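PDB 2EKD: KaiC-like domain-containing protein from Pyrococcus horikoshii, which is of unknown function but, as a KaiC-like member of the P-loop NTPase clan, possibly binds nucleotides. Local coordinates for residues 33-38 against 152-157; 50-55 against 72-77. One frame throughout, in Å; residues are numbered along the deposited sequence.

Contact 1. Residues 33-38 against 152-157; sequences YYIVNN and FYFVNR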
loop_
_atom_site.group_PDB
_atom_site.type_symbol
_atom_site.label_atom_id
_atom_site.label_comp_id
_atom_site.label_asym_id
_atom_site.label_seq_id
_atom_site.Cartn_x
_atom_site.Cartn_y
_atom_site.Cartn_z
ATOM N N TYR F 33 -23.676 -1.397 28.279
ATOM C CA TYR F 33 -24.306 -1.215 29.578
ATOM C C TYR F 33 -25.792 -0.955 29.372
ATOM O O TYR F 33 -26.629 -1.499 30.079
ATOM C CB TYR F 33 -23.693 -0.025 30.322
ATOM C CG TYR F 33 -24.215 0.111 31.733
ATOM C CD1 TYR F 33 -23.756 -0.730 32.746
ATOM C CD2 TYR F 33 -25.202 1.047 32.048
ATOM C CE1 TYR F 33 -24.261 -0.648 34.035
ATOM C CE2 TYR F 33 -25.722 1.137 33.343
ATOM C CZ TYR F 33 -25.244 0.285 34.330
ATOM O OH TYR F 33 -25.745 0.357 35.611
ATOM N N TYR F 34 -26.099 -0.109 28.396
ATOM C CA TYR F 34 -27.474 0.242 28.072
ATOM C C TYR F 34 -28.293 -0.996 27.716
ATOM O O TYR F 34 -29.438 -1.148 28.155
ATOM C CB TYR F 34 -27.476 1.244 26.916
ATOM C CG TYR F 34 -28.834 1.531 26.320
ATOM C CD1 TYR F 34 -29.629 2.576 26.810
ATOM C CD2 TYR F 34 -29.316 0.781 25.246
ATOM C CE1 TYR F 34 -30.868 2.871 26.239
ATOM C CE2 TYR F 34 -30.555 1.068 24.664
ATOM C CZ TYR F 34 -31.323 2.112 25.164
ATOM O OH TYR F 34 -32.529 2.413 24.574
ATOM N N ILE F 35 -27.701 -1.889 26.934
ATOM C CA ILE F 35 -28.384 -3.112 26.532
ATOM C C ILE F 35 -28.596 -4.093 27.698
ATOM O O ILE F 35 -29.643 -4.736 27.787
ATOM C CB ILE F 35 -27.606 -3.820 25.389
ATOM C CG1 ILE F 35 -27.755 -3.018 24.090
ATOM C CG2 ILE F 35 -28.116 -5.250 25.202
ATOM C CD1 ILE F 35 -27.003 -3.614 22.893
ATOM N N VAL F 36 -27.614 -4.204 28.591
ATOM C CA VAL F 36 -27.719 -5.135 29.720
ATOM C C VAL F 36 -28.617 -4.589 30.851
ATOM O O VAL F 36 -29.551 -5.241 31.306
ATOM C CB VAL F 36 -26.324 -5.429 30.297
ATOM C CG1 VAL F 36 -26.461 -6.269 31.565
ATOM C CG2 VAL F 36 -25.501 -6.209 29.290
ATOM N N ASN F 37 -28.248 -3.376 31.354
ATOM C CA ASN F 37 -29.039 -2.760 32.423
ATOM C C ASN F 37 -30.524 -2.749 32.040
ATOM O O ASN F 37 -31.391 -3.269 32.744
ATOM C CB ASN F 37 -28.537 -1.318 32.589
ATOM C CG ASN F 37 -29.000 -0.717 33.907
ATOM O OD1 ASN F 37 -29.110 0.506 34.058
ATOM N ND2 ASN F 37 -29.215 -1.598 34.905
ATOM N N ASN F 38 -30.793 -2.070 30.893
ATOM C CA ASN F 38 -32.097 -2.001 30.258
ATOM C C ASN F 38 -32.447 -3.328 29.592
ATOM O O ASN F 38 -31.969 -3.657 28.515
ATOM C CB ASN F 38 -32.061 -0.887 29.212
ATOM C CG ASN F 38 -31.821 0.434 29.896
ATOM O OD1 ASN F 38 -32.729 1.236 30.097
ATOM N ND2 ASN F 38 -30.548 0.660 30.264
ATOM N N PHE F 152 -25.913 -9.367 19.100
ATOM C CA PHE F 152 -25.304 -8.072 18.832
ATOM C C PHE F 152 -23.791 -8.271 18.887
ATOM O O PHE F 152 -23.224 -8.382 19.971
ATOM C CB PHE F 152 -25.715 -7.045 19.896
ATOM C CG PHE F 152 -27.155 -6.606 19.807
ATOM C CD1 PHE F 152 -27.539 -5.598 18.927
ATOM C CD2 PHE F 152 -28.126 -7.202 20.601
ATOM C CE1 PHE F 152 -28.871 -5.190 18.839
ATOM C CE2 PHE F 152 -29.461 -6.803 20.519
ATOM C CZ PHE F 152 -29.833 -5.795 19.636
ATOM N N TYR F 153 -23.145 -8.339 17.728
ATOM C CA TYR F 153 -21.694 -8.511 17.688
ATOM C C TYR F 153 -20.989 -7.162 17.729
ATOM O O TYR F 153 -21.004 -6.420 16.745
ATOM C CB TYR F 153 -21.259 -9.249 16.423
ATOM C CG TYR F 153 -21.544 -10.734 16.401
ATOM C CD1 TYR F 153 -22.839 -11.224 16.206
ATOM C CD2 TYR F 153 -20.507 -11.653 16.537
ATOM C CE1 TYR F 153 -23.085 -12.593 16.139
ATOM C CE2 TYR F 153 -20.739 -13.020 16.475
ATOM C CZ TYR F 153 -22.024 -13.486 16.275
ATOM O OH TYR F 153 -22.232 -14.844 16.214
ATOM N N PHE F 154 -20.389 -6.844 18.875
ATOM C CA PHE F 154 -19.651 -5.593 19.042
ATOM C C PHE F 154 -18.264 -5.806 18.453
ATOM O O PHE F 154 -17.475 -6.584 18.990
ATOM C CB PHE F 154 -19.497 -5.241 20.522
ATOM C CG PHE F 154 -20.719 -4.627 21.142
ATOM C CD1 PHE F 154 -21.891 -5.363 21.295
ATOM C CD2 PHE F 154 -20.683 -3.319 21.613
ATOM C CE1 PHE F 154 -23.011 -4.805 21.911
ATOM C CE2 PHE F 154 -21.796 -2.750 22.234
ATOM C CZ PHE F 154 -22.964 -3.499 22.382
ATOM N N VAL F 155 -17.959 -5.128 17.354
ATOM C CA VAL F 155 -16.649 -5.282 16.737
ATOM C C VAL F 155 -15.957 -3.945 16.515
ATOM O O VAL F 155 -16.590 -2.958 16.140
ATOM C CB VAL F 155 -16.738 -6.000 15.368
ATOM C CG1 VAL F 155 -17.481 -7.336 15.514
ATOM C CG2 VAL F 155 -17.433 -5.101 14.352
ATOM N N ASN F 156 -14.655 -3.919 16.779
ATOM C CA ASN F 156 -13.861 -2.726 16.552
ATOM C C ASN F 156 -13.583 -2.784 15.049
ATOM O O ASN F 156 -12.726 -3.534 14.594
ATOM C CB ASN F 156 -12.555 -2.785 17.341
ATOM C CG ASN F 156 -11.751 -1.517 17.213
ATOM O OD1 ASN F 156 -11.582 -0.999 16.116
ATOM N ND2 ASN F 156 -11.240 -1.013 18.334
ATOM N N ARG F 157 -14.342 -1.998 14.294
ATOM C CA ARG F 157 -14.264 -1.946 12.836
ATOM C C ARG F 157 -12.870 -1.771 12.230
ATOM O O ARG F 157 -12.485 -2.522 11.338
ATOM C CB ARG F 157 -15.182 -0.836 12.316
ATOM C CG ARG F 157 -15.233 -0.744 10.802
ATOM C CD ARG F 157 -15.895 0.539 10.343
ATOM N NE ARG F 157 -16.271 0.467 8.935
ATOM C CZ ARG F 157 -15.405 0.389 7.929
ATOM N NH1 ARG F 157 -14.099 0.378 8.164
ATOM N NH2 ARG F 157 -15.852 0.313 6.681
#
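The hydrogen bond from Asn37 N to Tyr33 O, 2.8 Å long, closes the helical turn that carries Ile35, which meets Phe152 and Phe154. The contact itself is apolar and small. One methyl does the work. CD1 of Ile35 sits 4.3 Å above the plane of the Phe152 ring, over its centre. The same methyl lies at the edge of the Phe154 ring, near its plane, 4.1 Å from Phe154 CZ. Ile35 CG1 is anti to the carbonyl carbon, and chi2 is extended at 179°, which pushes CD1 out from the helix to the two rings. All three residues are buried. The arrangement is helix-on-sheet packing of an alpha/beta fold, consistent with the P-loop NTPase clan. Strand 149-156 runs parallel between strands 114-119 and 17-22, and helix 29-37 follows the latter in the chain. Phe8 and Phe9 of helix 5-9 and Ile115 also pack on Ile35. Phe12 meets Phe152 edge-to-face. Phe154 has the carbonyl oxygen Phe152 O at its ring edge, in the ring plane. Past the rings, Asn156 OD1 makes a weak capping bond to Val159 N, and Asn156 ND2 makes a hydrogen bond to Glu173 OE1 of the second subunit.

Contact 2. Residues 50-55 against 72-77; sequences DTYYEF and VQVIKM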
loop_
_atom_site.group_PDB
_atom_site.type_symbol
_atom_site.label_atom_id
_atom_site.label_comp_id
_atom_site.label_asym_id
_atom_site.label_seq_id
_atom_site.Cartn_x
_atom_site.Cartn_y
_atom_site.Cartn_z
ATOM N N ASP F 50 -11.719 -12.688 27.056
ATOM C CA ASP F 50 -11.836 -11.716 28.146
ATOM C C ASP F 50 -12.212 -10.282 27.769
ATOM O O ASP F 50 -11.869 -9.341 28.492
ATOM C CB ASP F 50 -10.539 -11.675 28.966
ATOM C CG ASP F 50 -10.212 -13.011 29.614
ATOM O OD1 ASP F 50 -11.151 -13.724 30.035
ATOM O OD2 ASP F 50 -9.010 -13.340 29.714
ATOM N N THR F 51 -12.926 -10.107 26.660
ATOM C CA THR F 51 -13.331 -8.770 26.254
ATOM C C THR F 51 -14.389 -8.208 27.212
ATOM O O THR F 51 -14.451 -6.999 27.438
ATOM C CB THR F 51 -13.874 -8.776 24.807
ATOM O OG1 THR F 51 -12.867 -9.310 23.935
ATOM C CG2 THR F 51 -14.234 -7.360 24.353
ATOM N N TYR F 52 -15.208 -9.085 27.790
ATOM C CA TYR F 52 -16.241 -8.640 28.721
ATOM C C TYR F 52 -15.579 -7.986 29.933
ATOM O O TYR F 52 -16.016 -6.933 30.402
ATOM C CB TYR F 52 -17.120 -9.821 29.141
ATOM C CG TYR F 52 -18.379 -9.425 29.887
ATOM C CD1 TYR F 52 -19.079 -8.267 29.546
ATOM C CD2 TYR F 52 -18.905 -10.243 30.893
ATOM C CE1 TYR F 52 -20.275 -7.936 30.181
ATOM C CE2 TYR F 52 -20.103 -9.920 31.536
ATOM C CZ TYR F 52 -20.784 -8.767 31.170
ATOM O OH TYR F 52 -21.987 -8.462 31.764
ATOM N N TYR F 53 -14.507 -8.600 30.423
ATOM C CA TYR F 53 -13.766 -8.045 31.550
ATOM C C TYR F 53 -13.306 -6.611 31.234
ATOM O O TYR F 53 -13.391 -5.726 32.087
ATOM C CB TYR F 53 -12.542 -8.916 31.867
ATOM C CG TYR F 53 -11.579 -8.272 32.845
ATOM C CD1 TYR F 53 -11.873 -8.201 34.208
ATOM C CD2 TYR F 53 -10.394 -7.680 32.396
ATOM C CE1 TYR F 53 -11.016 -7.553 35.101
ATOM C CE2 TYR F 53 -9.531 -7.028 33.280
ATOM C CZ TYR F 53 -9.851 -6.964 34.628
ATOM O OH TYR F 53 -9.032 -6.263 35.491
ATOM N N GLU F 54 -12.819 -6.386 30.012
ATOM C CA GLU F 54 -12.350 -5.053 29.610
ATOM C C GLU F 54 -13.495 -4.037 29.585
ATOM O O GLU F 54 -13.330 -2.905 30.046
ATOM C CB GLU F 54 -11.668 -5.111 28.235
ATOM C CG GLU F 54 -10.598 -6.196 28.121
ATOM C CD GLU F 54 -9.889 -6.219 26.770
ATOM O OE1 GLU F 54 -10.530 -5.936 25.738
ATOM O OE2 GLU F 54 -8.682 -6.540 26.741
ATOM N N PHE F 55 -14.650 -4.432 29.050
ATOM C CA PHE F 55 -15.814 -3.536 29.010
ATOM C C PHE F 55 -16.265 -3.239 30.435
ATOM O O PHE F 55 -16.573 -2.098 30.789
ATOM C CB PHE F 55 -16.979 -4.178 28.244
ATOM C CG PHE F 55 -16.935 -3.955 26.755
ATOM C CD1 PHE F 55 -15.811 -4.294 26.017
ATOM C CD2 PHE F 55 -18.038 -3.429 26.088
ATOM C CE1 PHE F 55 -15.784 -4.113 24.632
ATOM C CE2 PHE F 55 -18.019 -3.245 24.708
ATOM C CZ PHE F 55 -16.886 -3.589 23.979
ATOM N N VAL F 72 -25.484 -11.371 34.862
ATOM C CA VAL F 72 -26.019 -11.937 33.631
ATOM C C VAL F 72 -25.288 -13.242 33.360
ATOM O O VAL F 72 -24.219 -13.478 33.916
ATOM C CB VAL F 72 -25.812 -10.993 32.428
ATOM C CG1 VAL F 72 -26.479 -9.652 32.701
ATOM C CG2 VAL F 72 -24.325 -10.815 32.151
ATOM N N GLN F 73 -25.862 -14.092 32.514
ATOM C CA GLN F 73 -25.229 -15.360 32.183
ATOM C C GLN F 73 -24.179 -15.127 31.094
ATOM O O GLN F 73 -24.369 -14.305 30.195
ATOM C CB GLN F 73 -26.279 -16.369 31.712
ATOM C CG GLN F 73 -27.453 -16.520 32.686
ATOM C CD GLN F 73 -28.437 -17.593 32.258
ATOM O OE1 GLN F 73 -28.271 -18.769 32.582
ATOM N NE2 GLN F 73 -29.457 -17.196 31.510
ATOM N N VAL F 74 -23.074 -15.857 31.180
ATOM C CA VAL F 74 -21.981 -15.700 30.234
ATOM C C VAL F 74 -21.413 -17.010 29.695
ATOM O O VAL F 74 -21.251 -17.982 30.429
ATOM C CB VAL F 74 -20.821 -14.902 30.890
ATOM C CG1 VAL F 74 -19.630 -14.817 29.941
ATOM C CG2 VAL F 74 -21.296 -13.508 31.275
ATOM N N ILE F 75 -21.123 -17.020 28.399
ATOM C CA ILE F 75 -20.518 -18.171 27.742
ATOM C C ILE F 75 -19.136 -17.681 27.322
ATOM O O ILE F 75 -19.007 -16.867 26.402
ATOM C CB ILE F 75 -21.293 -18.601 26.485
ATOM C CG1 ILE F 75 -22.692 -19.086 26.872
ATOM C CG2 ILE F 75 -20.528 -19.714 25.758
ATOM C CD1 ILE F 75 -23.514 -19.572 25.696
ATOM N N LYS F 76 -18.106 -18.159 28.013
ATOM C CA LYS F 76 -16.743 -17.743 27.721
ATOM C C LYS F 76 -16.117 -18.531 26.586
ATOM O O LYS F 76 -16.262 -19.744 26.507
ATOM C CB LYS F 76 -15.867 -17.855 28.980
ATOM C CG LYS F 76 -16.218 -16.840 30.063
ATOM C CD LYS F 76 -15.238 -16.881 31.241
ATOM C CE LYS F 76 -13.821 -16.452 30.849
ATOM N NZ LYS F 76 -13.721 -14.994 30.529
HETATM N N MSE F 77 -15.434 -17.818 25.699
HETATM C CA MSE F 77 -14.753 -18.431 24.564
HETATM C C MSE F 77 -13.286 -18.034 24.740
HETATM O O MSE F 77 -12.822 -17.024 24.211
HETATM C CB MSE F 77 -15.352 -17.899 23.254
HETATM C CG MSE F 77 -16.892 -17.971 23.251
HETATM SE SE MSE F 77 -17.721 -17.457 21.730
HETATM C CE MSE F 77 -19.355 -18.155 21.974
HETATM O O HOH W 1 -13.418 -15.069 27.531
#
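Tyr52 reaches from helix 51-61 to Val72 and Val74 near and on strand 73-77. Its CB points toward the strand, and CG stands anti to the backbone N (chi1 -169°), which turns the ring toward the two valines. CD2 is 4.1 Å from Val74 CG2, and CE2 comes closer to the same methyl, at 3.8 Å. At the tip, Tyr52 OH lies 3.3 Å from Val72 CG2. Both methyls meet the ring obliquely. The hydroxyl finds its polar partner in Leu69 O. Helix 51-61 links two neighbouring parallel strands, 44-48 and 73-77, in a beta-alpha-beta crossover. At the start of the helix Asp50 holds the N-cap position, but its side chain makes no capping bond. Instead, Asp50 OD1 forms a salt bridge with Lys76 NZ at 2.9 Å. The lysine chain bends at chi3 and chi4 to bring NZ there. OD1 also takes Lys81 N, and OD2 takes Thr80 N. A water accepts from Asp50 N and from Lys76 NZ. Replacing Asp50 with an alanine would probably leave Lys76 without one of its charge mates and the amides of Thr80 and Lys81 without these acceptors. Lys76 NZ is further gripped by Asp47 OD2 and Lys81 O. Two carboxylates around one ammonium would be expected to keep this buried lysine charged.

In the fold
The centres of contacts 1 and 2 lie about 12 Å apart, and both reach the same mixed sheet. Contact 2 is nested in the chain inside the loop closed by contact 1: 33-38, 50-55, 72-77, then 152-157. Helices 29-37 and 51-61 also pack on each other, with Leu32 touching Tyr52 and Phe55. Val36 CG1 is 3.6 Å from Val72 CG1, and Phe154 CD2 is 4.1 Å from Phe55 CE2. These two points join the apolar parts of the contacts, while the Asp50-Lys76 salt bridge lies at the start of helix 51-61. Contact 2 packs that helix on strand 73-77, next to the outermost strand 85-90 of this chain. Contact 1 ties an early helix to a late, central strand.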